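PDB 3OZY: putative mandelate racemase from Bordetella bronchiseptica, which belongs to the enolase superfamily and probably abstracts a proton next to the carboxylate of an acid sugar held at a magnesium ion, its physiological substrate being unknown. Local coordinates for residues G103-W115 / D277-A289. Residues are numbered along the deposited sequence; the frame is centred on the assembly and turned at random.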
loop_
_atom_site.group_PDB
_atom_site.type_symbol
_atom_site.label_atom_id
_atom_site.label_comp_id
_atom_site.label_asym_id
_atom_site.label_seq_id
_atom_site.Cartn_x
_atom_site.Cartn_y
_atom_site.Cartn_z
ATOM N N GLY A 103 5.169 3.684 -0.799
ATOM C CA GLY A 103 5.133 5.103 -1.113
ATOM C C GLY A 103 4.871 5.962 0.117
ATOM O O GLY A 103 5.373 7.084 0.226
ATOM N N ILE A 104 4.071 5.444 1.043
ATOM C CA ILE A 104 3.832 6.142 2.305
ATOM C C ILE A 104 5.105 6.162 3.166
ATOM O O ILE A 104 5.414 7.176 3.794
ATOM C CB ILE A 104 2.640 5.519 3.080
ATOM C CG1 ILE A 104 1.363 5.503 2.212
ATOM C CG2 ILE A 104 2.417 6.253 4.402
ATOM C CD1 ILE A 104 0.763 6.899 1.941
ATOM N N ALA A 105 5.848 5.052 3.171
ATOM C CA ALA A 105 7.144 5.035 3.846
ATOM C C ALA A 105 8.092 6.052 3.200
ATOM O O ALA A 105 8.751 6.824 3.892
ATOM C CB ALA A 105 7.746 3.627 3.833
ATOM N N ALA A 106 8.132 6.076 1.872
ATOM C CA ALA A 106 8.936 7.070 1.155
ATOM C C ALA A 106 8.580 8.507 1.569
ATOM O O ALA A 106 9.463 9.319 1.863
ATOM C CB ALA A 106 8.791 6.881 -0.367
ATOM N N MET A 107 7.284 8.809 1.616
ATOM C CA MET A 107 6.816 10.127 2.060
ATOM C C MET A 107 7.311 10.423 3.460
ATOM O O MET A 107 7.602 11.574 3.811
ATOM C CB MET A 107 5.284 10.182 2.128
ATOM C CG MET A 107 4.564 10.339 0.825
ATOM S SD MET A 107 2.818 10.642 1.154
ATOM C CE MET A 107 2.866 12.277 1.901
ATOM N N SER A 108 7.328 9.383 4.287
ATOM C CA SER A 108 7.723 9.522 5.679
ATOM C C SER A 108 9.168 9.974 5.816
ATOM O O SER A 108 9.481 10.828 6.640
ATOM C CB SER A 108 7.557 8.196 6.417
ATOM O OG SER A 108 6.225 7.717 6.349
ATOM N N GLY A 109 10.043 9.386 5.008
ATOM C CA GLY A 109 11.455 9.749 5.010
ATOM C C GLY A 109 11.655 11.205 4.616
ATOM O O GLY A 109 12.451 11.932 5.223
ATOM N N VAL A 110 10.902 11.639 3.605
ATOM C CA VAL A 110 10.964 13.022 3.143
ATOM C C VAL A 110 10.390 13.980 4.189
ATOM O O VAL A 110 10.965 15.038 4.471
ATOM C CB VAL A 110 10.229 13.168 1.800
ATOM C CG1 VAL A 110 10.053 14.648 1.416
ATOM C CG2 VAL A 110 10.968 12.380 0.709
ATOM N N ASP A 111 9.269 13.595 4.793
ATOM C CA ASP A 111 8.654 14.395 5.852
ATOM C C ASP A 111 9.599 14.584 7.046
ATOM O O ASP A 111 9.725 15.689 7.584
ATOM C CB ASP A 111 7.326 13.757 6.292
ATOM C CG ASP A 111 6.588 14.583 7.336
ATOM O OD1 ASP A 111 5.833 15.503 6.945
ATOM O OD2 ASP A 111 6.748 14.321 8.549
ATOM N N ILE A 112 10.264 13.512 7.462
ATOM C CA ILE A 112 11.259 13.620 8.522
ATOM C C ILE A 112 12.351 14.610 8.114
ATOM O O ILE A 112 12.752 15.450 8.913
ATOM C CB ILE A 112 11.864 12.247 8.880
ATOM C CG1 ILE A 112 10.830 11.407 9.645
ATOM C CG2 ILE A 112 13.106 12.421 9.738
ATOM C CD1 ILE A 112 11.184 9.934 9.785
ATOM N N ALA A 113 12.809 14.532 6.867
ATOM C CA ALA A 113 13.845 15.454 6.400
ATOM C C ALA A 113 13.365 16.908 6.450
ATOM O O ALA A 113 14.140 17.806 6.789
ATOM C CB ALA A 113 14.324 15.076 4.998
ATOM N N LEU A 114 12.095 17.147 6.124
ATOM C CA LEU A 114 11.561 18.503 6.192
ATOM C C LEU A 114 11.530 19.011 7.633
ATOM O O LEU A 114 11.804 20.177 7.886
ATOM C CB LEU A 114 10.173 18.581 5.560
ATOM C CG LEU A 114 10.138 18.358 4.046
ATOM C CD1 LEU A 114 8.713 18.358 3.535
ATOM C CD2 LEU A 114 10.961 19.430 3.325
ATOM N N TRP A 115 11.195 18.139 8.583
ATOM C CA TRP A 115 11.205 18.527 9.989
ATOM C C TRP A 115 12.631 18.777 10.486
ATOM O O TRP A 115 12.872 19.702 11.269
ATOM C CB TRP A 115 10.487 17.481 10.858
ATOM C CG TRP A 115 8.996 17.656 10.879
ATOM C CD1 TRP A 115 8.061 16.975 10.138
ATOM C CD2 TRP A 115 8.270 18.581 11.686
ATOM N NE1 TRP A 115 6.794 17.427 10.441
ATOM C CE2 TRP A 115 6.897 18.403 11.398
ATOM C CE3 TRP A 115 8.644 19.536 12.638
ATOM C CZ2 TRP A 115 5.900 19.155 12.024
ATOM C CZ3 TRP A 115 7.654 20.282 13.255
ATOM C CH2 TRP A 115 6.297 20.089 12.943
ATOM N N ASP A 277 4.952 4.239 13.107
ATOM C CA ASP A 277 6.346 4.672 13.094
ATOM C C ASP A 277 6.411 5.952 12.261
ATOM O O ASP A 277 5.932 5.982 11.124
ATOM C CB ASP A 277 7.157 3.534 12.441
ATOM C CG ASP A 277 8.661 3.784 12.374
ATOM O OD1 ASP A 277 9.123 4.940 12.382
ATOM O OD2 ASP A 277 9.402 2.774 12.254
ATOM N N ALA A 278 6.993 7.014 12.804
ATOM C CA ALA A 278 7.122 8.258 12.043
ATOM C C ALA A 278 7.790 8.063 10.681
ATOM O O ALA A 278 7.525 8.824 9.747
ATOM C CB ALA A 278 7.876 9.301 12.848
ATOM N N SER A 279 8.667 7.061 10.578
ATOM C CA SER A 279 9.418 6.807 9.344
ATOM C C SER A 279 8.732 5.844 8.367
ATOM O O SER A 279 9.286 5.549 7.306
ATOM C CB SER A 279 10.825 6.286 9.662
ATOM O OG SER A 279 10.767 4.979 10.214
ATOM N N ARG A 280 7.545 5.349 8.731
ATOM C CA ARG A 280 6.811 4.401 7.891
ATOM C C ARG A 280 5.377 4.833 7.599
ATOM O O ARG A 280 4.914 4.709 6.469
ATOM C CB ARG A 280 6.769 3.002 8.540
ATOM C CG ARG A 280 8.129 2.392 8.816
ATOM C CD ARG A 280 8.041 1.158 9.727
ATOM N NE ARG A 280 7.497 -0.042 9.082
ATOM C CZ ARG A 280 8.217 -0.903 8.374
ATOM N NH1 ARG A 280 9.514 -0.680 8.189
ATOM N NH2 ARG A 280 7.651 -1.990 7.850
ATOM N N ALA A 281 4.675 5.321 8.623
ATOM C CA ALA A 281 3.224 5.475 8.562
ATOM C C ALA A 281 2.789 6.802 7.953
ATOM O O ALA A 281 1.587 7.042 7.810
ATOM C CB ALA A 281 2.624 5.305 9.960
ATOM N N GLY A 282 3.751 7.656 7.612
ATOM C CA GLY A 282 3.468 8.894 6.902
ATOM C C GLY A 282 4.396 10.052 7.235
ATOM O O GLY A 282 4.388 11.063 6.526
ATOM N N GLY A 283 5.197 9.939 8.296
ATOM C CA GLY A 283 6.103 11.019 8.664
ATOM C C GLY A 283 5.934 11.435 10.108
ATOM O O GLY A 283 5.069 10.910 10.808
ATOM N N ILE A 284 6.772 12.359 10.568
ATOM C CA ILE A 284 6.508 13.025 11.834
ATOM C C ILE A 284 5.121 13.690 11.799
ATOM O O ILE A 284 4.357 13.597 12.752
ATOM C CB ILE A 284 7.624 14.043 12.135
ATOM C CG1 ILE A 284 8.871 13.291 12.623
ATOM C CG2 ILE A 284 7.156 15.075 13.146
ATOM C CD1 ILE A 284 10.125 14.168 12.769
ATOM N N THR A 285 4.786 14.328 10.684
ATOM C CA THR A 285 3.486 14.984 10.550
ATOM C C THR A 285 2.334 14.013 10.832
ATOM O O THR A 285 1.398 14.323 11.577
ATOM C CB THR A 285 3.344 15.586 9.148
ATOM O OG1 THR A 285 4.445 16.475 8.916
ATOM C CG2 THR A 285 2.025 16.345 8.999
ATOM N N GLU A 286 2.425 12.822 10.258
ATOM C CA GLU A 286 1.357 11.844 10.401
ATOM C C GLU A 286 1.382 11.151 11.773
ATOM O O GLU A 286 0.331 10.928 12.385
ATOM C CB GLU A 286 1.419 10.831 9.257
ATOM C CG GLU A 286 0.190 9.927 9.147
ATOM C CD GLU A 286 -1.067 10.655 8.689
ATOM O OE1 GLU A 286 -1.026 11.879 8.430
ATOM O OE2 GLU A 286 -2.118 9.989 8.604
ATOM N N ALA A 287 2.569 10.821 12.272
ATOM C CA ALA A 287 2.667 10.209 13.596
ATOM C C ALA A 287 2.114 11.123 14.688
ATOM O O ALA A 287 1.508 10.645 15.649
ATOM C CB ALA A 287 4.111 9.819 13.908
ATOM N N LEU A 288 2.319 12.433 14.551
ATOM C CA LEU A 288 1.757 13.387 15.503
ATOM C C LEU A 288 0.244 13.238 15.587
ATOM O O LEU A 288 -0.339 13.244 16.682
ATOM C CB LEU A 288 2.093 14.823 15.107
ATOM C CG LEU A 288 3.525 15.269 15.381
ATOM C CD1 LEU A 288 3.755 16.613 14.708
ATOM C CD2 LEU A 288 3.781 15.358 16.881
ATOM N N ALA A 289 -0.395 13.117 14.430
ATOM C CA ALA A 289 -1.847 13.011 14.375
ATOM C C ALA A 289 -2.296 11.676 14.963
ATOM O O ALA A 289 -3.302 11.605 15.671
ATOM C CB ALA A 289 -2.316 13.142 12.943
#
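Thr285 OG1 is held by two hydrogen bonds: it donates to Asp111 OD1 at 2.6 Å and accepts from Trp115 NE1 at 3.0 Å, the latter bond nearly straight (170°) and in the indole plane. The other oxygen of the carboxylate, Asp111 OD2, takes the Thr285 backbone N-H at 2.9 Å, on its syn side but out of the carboxylate plane. With CG anti to the backbone N (chi1 -177°), Asp111 reaches across to the first turn of helix 284-296, where Gly283 is the N-cap residue and its CA lies 3.4 Å from Asp111 OD2. Ile284 lies over one face of Trp115, its CG2 3.6 Å from the five-membered ring centroid in a CH-pi contact, while its CG1 meets Ile112 CG1 at a right-angled crossing. Farther along, Ser108 OG donates to Ile104 O (2.7 Å) and receives a weak bond from Gly282 N. Arg280, whose NE bonds Glu254 O, leads from this loop to the magnesium site that Glu254 helps form. Helix 102-122 of the N-terminal domain is thus joined to the barrel's 284-296 helix. A buried carboxylate at that helix's N-terminus would probably be stabilised as the anion by the two donors and the helix dipole.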